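Local coordinates for protein pectinesterase 1 (Solanum lycopersicum, PDB 1XG2) that hydrolyses the galacturonosyl methyl esters of pectin, releasing methanol, and may prepare fruit cell walls for softening during ripening, at residues 13-17 with 18-22; 134-138 with 139-143; 209-212 with 213-217. All coordinates share one frame; numbering follows the deposited sequence.

Contact 1 of 3, residues 13-17 with 18-22; sequences GDYQT and LAEAV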
loop_
_atom_site.group_PDB
_atom_site.type_symbol
_atom_site.label_atom_id
_atom_site.label_comp_id
_atom_site.label_asym_id
_atom_site.label_seq_id
_atom_site.Cartn_x
_atom_site.Cartn_y
_atom_site.Cartn_z
ATOM N N GLY A 13 28.282 2.670 -17.978
ATOM C CA GLY A 13 27.409 1.554 -17.672
ATOM C C GLY A 13 26.860 0.870 -18.900
ATOM O O GLY A 13 27.321 1.101 -20.020
ATOM N N ASP A 14 25.878 0.006 -18.670
ATOM C CA ASP A 14 25.148 -0.673 -19.737
ATOM C C ASP A 14 24.031 0.182 -20.312
ATOM O O ASP A 14 23.657 0.002 -21.465
ATOM C CB ASP A 14 24.532 -1.966 -19.221
ATOM C CG ASP A 14 25.559 -2.910 -18.663
ATOM O OD1 ASP A 14 26.474 -3.290 -19.425
ATOM O OD2 ASP A 14 25.546 -3.312 -17.486
ATOM N N TYR A 15 23.466 1.076 -19.498
ATOM C CA TYR A 15 22.372 1.944 -19.953
ATOM C C TYR A 15 22.506 3.318 -19.338
ATOM O O TYR A 15 23.111 3.485 -18.277
ATOM C CB TYR A 15 20.989 1.356 -19.597
ATOM C CG TYR A 15 20.765 -0.058 -20.071
ATOM C CD1 TYR A 15 20.312 -0.318 -21.369
ATOM C CD2 TYR A 15 21.014 -1.143 -19.232
ATOM C CE1 TYR A 15 20.111 -1.618 -21.817
ATOM C CE2 TYR A 15 20.814 -2.454 -19.669
ATOM C CZ TYR A 15 20.366 -2.685 -20.964
ATOM O OH TYR A 15 20.181 -3.974 -21.412
ATOM N N GLN A 16 21.919 4.300 -20.007
ATOM C CA GLN A 16 21.940 5.676 -19.552
ATOM C C GLN A 16 20.763 6.015 -18.620
ATOM O O GLN A 16 20.840 6.976 -17.834
ATOM C CB GLN A 16 21.907 6.597 -20.766
ATOM C CG GLN A 16 22.166 8.063 -20.443
ATOM C CD GLN A 16 23.217 8.696 -21.353
ATOM O OE1 GLN A 16 23.133 8.586 -22.589
ATOM N NE2 GLN A 16 24.207 9.354 -20.748
ATOM N N THR A 17 19.675 5.258 -18.734
ATOM C CA THR A 17 18.485 5.479 -17.905
ATOM C C THR A 17 18.022 4.204 -17.209
ATOM O O THR A 17 18.243 3.090 -17.691
ATOM C CB THR A 17 17.306 6.031 -18.745
ATOM O OG1 THR A 17 16.789 5.001 -19.591
ATOM C CG2 THR A 17 17.747 7.137 -19.684
ATOM N N LEU A 18 17.344 4.389 -16.082
ATOM C CA LEU A 18 16.814 3.282 -15.305
ATOM C C LEU A 18 15.715 2.548 -16.060
ATOM O O LEU A 18 15.666 1.333 -16.029
ATOM C CB LEU A 18 16.302 3.784 -13.952
ATOM C CG LEU A 18 15.715 2.733 -13.005
ATOM C CD1 LEU A 18 16.666 1.555 -12.817
ATOM C CD2 LEU A 18 15.374 3.381 -11.668
ATOM N N ALA A 19 14.857 3.282 -16.763
ATOM C CA ALA A 19 13.752 2.655 -17.494
ATOM C C ALA A 19 14.249 1.606 -18.495
ATOM O O ALA A 19 13.650 0.541 -18.630
ATOM C CB ALA A 19 12.896 3.713 -18.192
ATOM N N GLU A 20 15.344 1.903 -19.182
ATOM C CA GLU A 20 15.904 0.981 -20.169
ATOM C C GLU A 20 16.387 -0.317 -19.519
ATOM O O GLU A 20 16.163 -1.406 -20.043
ATOM C CB GLU A 20 17.093 1.613 -20.885
ATOM C CG GLU A 20 16.795 2.760 -21.832
ATOM C CD GLU A 20 18.084 3.461 -22.250
ATOM O OE1 GLU A 20 18.741 2.952 -23.184
ATOM O OE2 GLU A 20 18.466 4.485 -21.626
ATOM N N ALA A 21 17.060 -0.191 -18.379
ATOM C CA ALA A 21 17.554 -1.355 -17.651
ATOM C C ALA A 21 16.419 -2.247 -17.151
ATOM O O ALA A 21 16.499 -3.476 -17.232
ATOM C CB ALA A 21 18.449 -0.920 -16.493
ATOM N N VAL A 22 15.350 -1.632 -16.651
ATOM C CA VAL A 22 14.208 -2.399 -16.189
ATOM C C VAL A 22 13.564 -3.165 -17.348
ATOM O O VAL A 22 13.273 -4.350 -17.213
ATOM C CB VAL A 22 13.170 -1.505 -15.480
ATOM C CG1 VAL A 22 11.902 -2.288 -15.188
ATOM C CG2 VAL A 22 13.767 -0.929 -14.192
HETATM O O HOH W 1 21.498 3.517 -22.962
#
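Thr17 OG1 lies 2.7 Å from Glu20 OE2 and donates its proton to it; the carboxylate oxygen receives it through the anti lone pair, the one turned away from OE1. Thr17 OG1 also accepts from Glu20 N at 3.4 Å, a weak bond by length although nearly straight at 157°. Both are possible because Thr17 holds OG1 between its backbone N and carbonyl carbon (chi1 72°), facing the first helical turn. Glu20 answers with CG beside its own backbone N and an extended chain beyond, which crosses the threonine side chain at about a right angle. A weak bond of 3.2 Å from Thr17 N gives Glu20 OE2 a second donor. The other carboxylate oxygen, Glu20 OE1, receives a 2.8 Å bond from a water that in turn accepts from Gln16 N.

Tyr15 covers the flank of this turn. One face of the Tyr15 ring takes Ala21 CA, 4.2 Å from the centroid and 25° off the normal, a CH-pi contact, while Tyr15 CD1 runs 3.8 Å from Glu20 CB. Without the ring, as with an alanine here, Ala21 and the aliphatic part of Glu20 would probably lose their aromatic cover. Glu44 takes the amides of Leu18 and Ala19. Reciprocal bonding of Thr17 and Glu20 defines a capping box, here starting helix 18-24 near the N-terminal end of the parallel beta-helix.

Contact 2 of 3, residues 134-138 with 139-143; sequences LYAHS and QRQFY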
loop_
_atom_site.group_PDB
_atom_site.type_symbol
_atom_site.label_atom_id
_atom_site.label_comp_id
_atom_site.label_asym_id
_atom_site.label_seq_id
_atom_site.Cartn_x
_atom_site.Cartn_y
_atom_site.Cartn_z
ATOM N N LEU A 134 4.603 8.472 0.062
ATOM C CA LEU A 134 4.795 7.028 -0.045
ATOM C C LEU A 134 3.459 6.314 -0.086
ATOM O O LEU A 134 2.743 6.233 0.918
ATOM C CB LEU A 134 5.642 6.502 1.123
ATOM C CG LEU A 134 5.822 4.983 1.191
ATOM C CD1 LEU A 134 6.509 4.494 -0.076
ATOM C CD2 LEU A 134 6.607 4.568 2.422
ATOM N N TYR A 135 3.134 5.805 -1.268
ATOM C CA TYR A 135 1.925 5.038 -1.515
ATOM C C TYR A 135 2.244 3.556 -1.363
ATOM O O TYR A 135 2.577 2.876 -2.342
ATOM C CB TYR A 135 1.426 5.332 -2.944
ATOM C CG TYR A 135 -0.039 5.080 -3.235
ATOM C CD1 TYR A 135 -0.856 4.369 -2.369
ATOM C CD2 TYR A 135 -0.611 5.603 -4.395
ATOM C CE1 TYR A 135 -2.204 4.165 -2.655
ATOM C CE2 TYR A 135 -1.939 5.413 -4.689
ATOM C CZ TYR A 135 -2.737 4.699 -3.830
ATOM O OH TYR A 135 -4.062 4.534 -4.163
ATOM N N ALA A 136 2.178 3.082 -0.120
ATOM C CA ALA A 136 2.303 1.676 0.187
ATOM C C ALA A 136 0.925 1.096 -0.061
ATOM O O ALA A 136 0.109 0.977 0.857
ATOM C CB ALA A 136 2.743 1.487 1.629
ATOM N N HIS A 137 0.694 0.772 -1.332
ATOM C CA HIS A 137 -0.629 0.568 -1.916
ATOM C C HIS A 137 -1.284 -0.735 -1.455
ATOM O O HIS A 137 -2.421 -0.751 -0.983
ATOM C CB HIS A 137 -0.520 0.609 -3.448
ATOM C CG HIS A 137 -1.814 0.380 -4.158
ATOM N ND1 HIS A 137 -2.415 -0.853 -4.225
ATOM C CD2 HIS A 137 -2.621 1.226 -4.840
ATOM C CE1 HIS A 137 -3.554 -0.753 -4.888
ATOM N NE2 HIS A 137 -3.703 0.498 -5.276
ATOM N N SER A 138 -0.552 -1.828 -1.593
ATOM C CA SER A 138 -1.106 -3.151 -1.344
ATOM C C SER A 138 0.026 -4.130 -1.254
ATOM O O SER A 138 1.176 -3.793 -1.558
ATOM C CB SER A 138 -2.077 -3.557 -2.459
ATOM O OG SER A 138 -1.477 -3.416 -3.731
ATOM N N GLN A 139 -0.318 -5.346 -0.846
ATOM C CA GLN A 139 0.611 -6.461 -0.663
ATOM C C GLN A 139 1.512 -6.254 0.550
ATOM O O GLN A 139 1.356 -5.284 1.294
ATOM C CB GLN A 139 1.434 -6.776 -1.932
ATOM C CG GLN A 139 0.670 -6.791 -3.253
ATOM C CD GLN A 139 -0.230 -8.015 -3.454
ATOM O OE1 GLN A 139 -0.647 -8.652 -2.494
ATOM N NE2 GLN A 139 -0.556 -8.312 -4.708
ATOM N N ARG A 140 2.418 -7.206 0.779
ATOM C CA ARG A 140 3.267 -7.200 1.971
ATOM C C ARG A 140 4.600 -6.518 1.678
ATOM O O ARG A 140 5.301 -6.885 0.730
ATOM C CB ARG A 140 3.515 -8.614 2.490
ATOM C CG ARG A 140 2.293 -9.262 3.111
ATOM C CD ARG A 140 2.405 -10.767 3.305
ATOM N NE ARG A 140 2.505 -11.485 2.043
ATOM C CZ ARG A 140 2.302 -12.804 1.877
ATOM N NH1 ARG A 140 1.979 -13.589 2.895
ATOM N NH2 ARG A 140 2.411 -13.326 0.673
ATOM N N GLN A 141 4.945 -5.560 2.533
ATOM C CA GLN A 141 6.100 -4.686 2.338
ATOM C C GLN A 141 6.862 -4.493 3.653
ATOM O O GLN A 141 6.271 -4.448 4.726
ATOM C CB GLN A 141 5.664 -3.322 1.783
ATOM C CG GLN A 141 4.686 -3.401 0.617
ATOM C CD GLN A 141 4.223 -2.056 0.083
ATOM O OE1 GLN A 141 3.229 -1.993 -0.657
ATOM N NE2 GLN A 141 4.925 -1.003 0.426
ATOM N N PHE A 142 8.176 -4.377 3.533
ATOM C CA PHE A 142 9.068 -4.130 4.650
ATOM C C PHE A 142 9.990 -2.977 4.285
ATOM O O PHE A 142 10.672 -3.016 3.245
ATOM C CB PHE A 142 9.881 -5.386 4.941
ATOM C CG PHE A 142 10.785 -5.281 6.140
ATOM C CD1 PHE A 142 10.277 -5.044 7.405
ATOM C CD2 PHE A 142 12.158 -5.453 5.996
ATOM C CE1 PHE A 142 11.135 -4.947 8.495
ATOM C CE2 PHE A 142 13.015 -5.377 7.098
ATOM C CZ PHE A 142 12.506 -5.116 8.327
ATOM N N TYR A 143 10.006 -1.974 5.156
ATOM C CA TYR A 143 10.867 -0.811 5.054
ATOM C C TYR A 143 11.847 -0.835 6.217
ATOM O O TYR A 143 11.447 -0.955 7.364
ATOM C CB TYR A 143 10.050 0.486 5.094
ATOM C CG TYR A 143 9.191 0.639 3.869
ATOM C CD1 TYR A 143 8.020 -0.115 3.714
ATOM C CD2 TYR A 143 9.529 1.529 2.865
ATOM C CE1 TYR A 143 7.224 0.013 2.586
ATOM C CE2 TYR A 143 8.735 1.655 1.717
ATOM C CZ TYR A 143 7.599 0.877 1.582
ATOM O OH TYR A 143 6.816 0.979 0.449
#
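Leu134 and Tyr143 approach from opposite directions across the inside of a corner in the right-handed parallel beta-helix, where the chain leaves strand 134-136 and enters strand 140-144. The short segments 134-136 and 140-143 run at 140° to each other, with axes 10.0 Å apart at closest, so the link changes sheets and is not a hairpin. Ala136 (phi -82°, psi 84°) is the centre of an inverse gamma turn and starts the bend.

The apolar contacts fill the concave side. Leu134 CD2 lies 3.7 Å from Tyr143 CE2, obliquely to the ring, and the second methyl, Leu134 CD1, comes 3.6 Å from Tyr143 OH. Leu134 reaches there with CG anti to its backbone N. One level along, the Ala136 methyl faces the Gln141 side chain, Ala136 CB to Gln141 CD being 4.1 Å. That glutamine chain is extended beyond CG, which lays Gln141 CD 3.9 Å from Ser138 O. The next coil, through strand 160-164, continues the packing: Phe163 stacks on the Tyr143 ring, and Val161 touches both Gln141 and Tyr143.

The clear polar bonds lie on the outer side, where the corner meets the bound inhibitor: His137 NE2 bonds to Thr114 of the inhibitor chain, and Arg140 to Ser100 of that chain as well as to Asp118. The imidazole is also held from its other nitrogen, for Ser138 OG lies at the ring edge, in its plane, 2.8 Å from His137 ND1.

Contact 3 of 3, residues 209-212 with 213-217; sequences EPVL and KEFPT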
loop_
_atom_site.group_PDB
_atom_site.type_symbol
_atom_site.label_atom_id
_atom_site.label_comp_id
_atom_site.label_asym_id
_atom_site.label_seq_id
_atom_site.Cartn_x
_atom_site.Cartn_y
_atom_site.Cartn_z
ATOM N N GLU A 209 10.723 22.333 12.831
ATOM C CA GLU A 209 11.039 22.482 14.262
ATOM C C GLU A 209 10.762 23.886 14.857
ATOM O O GLU A 209 10.225 23.982 15.946
ATOM C CB GLU A 209 12.499 22.075 14.543
ATOM C CG GLU A 209 12.656 21.007 15.621
ATOM C CD GLU A 209 14.058 20.398 15.642
ATOM O OE1 GLU A 209 14.190 19.186 15.962
ATOM O OE2 GLU A 209 15.033 21.128 15.325
ATOM N N PRO A 210 11.114 24.966 14.176
ATOM C CA PRO A 210 10.829 26.308 14.721
ATOM C C PRO A 210 9.343 26.692 14.732
ATOM O O PRO A 210 8.977 27.623 15.446
ATOM C CB PRO A 210 11.592 27.255 13.784
ATOM C CG PRO A 210 12.416 26.394 12.870
ATOM C CD PRO A 210 11.810 25.030 12.880
ATOM N N VAL A 211 8.517 26.006 13.943
ATOM C CA VAL A 211 7.125 26.399 13.739
ATOM C C VAL A 211 6.129 25.283 14.078
ATOM O O VAL A 211 5.058 25.199 13.487
ATOM C CB VAL A 211 6.897 26.877 12.284
ATOM C CG1 VAL A 211 7.582 28.214 12.056
ATOM C CG2 VAL A 211 7.399 25.837 11.264
ATOM N N LEU A 212 6.487 24.454 15.050
ATOM C CA LEU A 212 5.633 23.351 15.511
ATOM C C LEU A 212 4.235 23.791 15.909
ATOM O O LEU A 212 3.258 23.092 15.640
ATOM C CB LEU A 212 6.279 22.649 16.715
ATOM C CG LEU A 212 7.559 21.886 16.421
ATOM C CD1 LEU A 212 8.085 21.227 17.692
ATOM C CD2 LEU A 212 7.327 20.854 15.312
ATOM N N LYS A 213 4.146 24.954 16.551
ATOM C CA LYS A 213 2.872 25.451 17.051
ATOM C C LYS A 213 1.965 25.960 15.926
ATOM O O LYS A 213 0.742 26.012 16.089
ATOM C CB LYS A 213 3.103 26.541 18.112
ATOM C CG LYS A 213 3.893 26.080 19.347
ATOM C CD LYS A 213 3.170 24.976 20.155
ATOM C CE LYS A 213 3.422 25.099 21.674
ATOM N NZ LYS A 213 4.122 23.901 22.228
ATOM N N GLU A 214 2.547 26.342 14.790
ATOM C CA GLU A 214 1.754 26.750 13.632
ATOM C C GLU A 214 1.269 25.564 12.785
ATOM O O GLU A 214 0.183 25.617 12.191
ATOM C CB GLU A 214 2.541 27.720 12.755
ATOM C CG GLU A 214 1.730 28.231 11.562
ATOM C CD GLU A 214 2.460 29.237 10.686
ATOM O OE1 GLU A 214 1.928 29.522 9.572
ATOM O OE2 GLU A 214 3.552 29.718 11.101
ATOM N N PHE A 215 2.088 24.515 12.710
ATOM C CA PHE A 215 1.812 23.362 11.843
ATOM C C PHE A 215 1.830 22.103 12.681
ATOM O O PHE A 215 2.900 21.616 13.024
ATOM C CB PHE A 215 2.863 23.240 10.746
ATOM C CG PHE A 215 2.983 24.458 9.897
ATOM C CD1 PHE A 215 2.017 24.754 8.953
ATOM C CD2 PHE A 215 4.063 25.320 10.048
ATOM C CE1 PHE A 215 2.129 25.894 8.150
ATOM C CE2 PHE A 215 4.176 26.460 9.252
ATOM C CZ PHE A 215 3.210 26.747 8.309
ATOM N N PRO A 216 0.658 21.575 13.007
ATOM C CA PRO A 216 0.583 20.401 13.866
ATOM C C PRO A 216 0.917 19.157 13.056
ATOM O O PRO A 216 0.791 19.177 11.827
ATOM C CB PRO A 216 -0.887 20.381 14.286
ATOM C CG PRO A 216 -1.592 20.949 13.099
ATOM C CD PRO A 216 -0.682 22.017 12.576
ATOM N N THR A 217 1.366 18.114 13.739
ATOM C CA THR A 217 1.635 16.833 13.109
ATOM C C THR A 217 0.927 15.759 13.904
ATOM O O THR A 217 1.073 15.685 15.121
ATOM C CB THR A 217 3.147 16.559 13.079
ATOM O OG1 THR A 217 3.806 17.520 12.246
ATOM C CG2 THR A 217 3.450 15.227 12.437
HETATM O O HOH W 2 6.336 27.098 17.206
#
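Val211 O accepts two backbone amides, and Phe215 N gives it the better bond: 3.1 Å long, with an angle of 147° at the hydrogen and the donor almost in line with the carbonyl (C=O to N angle 163°). Glu214 N reaches Val211 O at an equal 3.1 Å, but with a more bent and therefore weak geometry. The two bonds, with helix-like phi and psi at Leu212 and Lys213, fit a type I beta turn over 211-214 nested in an alpha-turn that closes at Phe215, a single non-repeating turn in the surface loop between strands 201-204 and 217-220 of the beta-helix. A water bridges the start of the turn, donating to Pro210 O and accepting from Lys213 N at 3.1 Å. The turn does not continue as a helix: the next amide position belongs to Pro216, whose N stands 4.0 Å from Leu212 O and carries no hydrogen to offer. From there the chain straightens into strand 217-220.

Packing flanks the turn. Val211 and Phe215 lie side by side and point the same way, the phenyl brought alongside by a CG placed beside its own backbone N (chi1 -57°). Leu212 heads elsewhere and rests on Leu239, while the Phe215 side chain also touches Pro173, which ties the loop to its neighbours. Glu214 contributes its aliphatic part: Glu214 CG sits 3.8 Å above the plane of the Phe215 ring, over its centre. Valine meets the same ring differently, at the rim and in the ring plane, where Val211 CG2 comes 3.6 Å from Phe215 CD2.

Along the chain the contacts come in series, 13-17/18-22 first, then 134-138/139-143, then 209-212/213-217, all in the pectinesterase part of the protein. Contacts 1 and 3 are farthest apart, with centres about 42 Å from each other; the centre of contact 2 lies about 25 Å from that of contact 1 and 28 Å from that of contact 3, and no two touch. Contact 2 joins two of the three parallel sheets. Contact 3 leads into strand 217-220 of the sheet that holds 134-136, whereas the helix of contact 1 packs on strands 33-37 and 55-59 of the sheet containing 140-144. Contacts 1 and 3 thus belong to the first coils and a late surface loop, while contact 2 sits mid-helix, where the inhibitor binds.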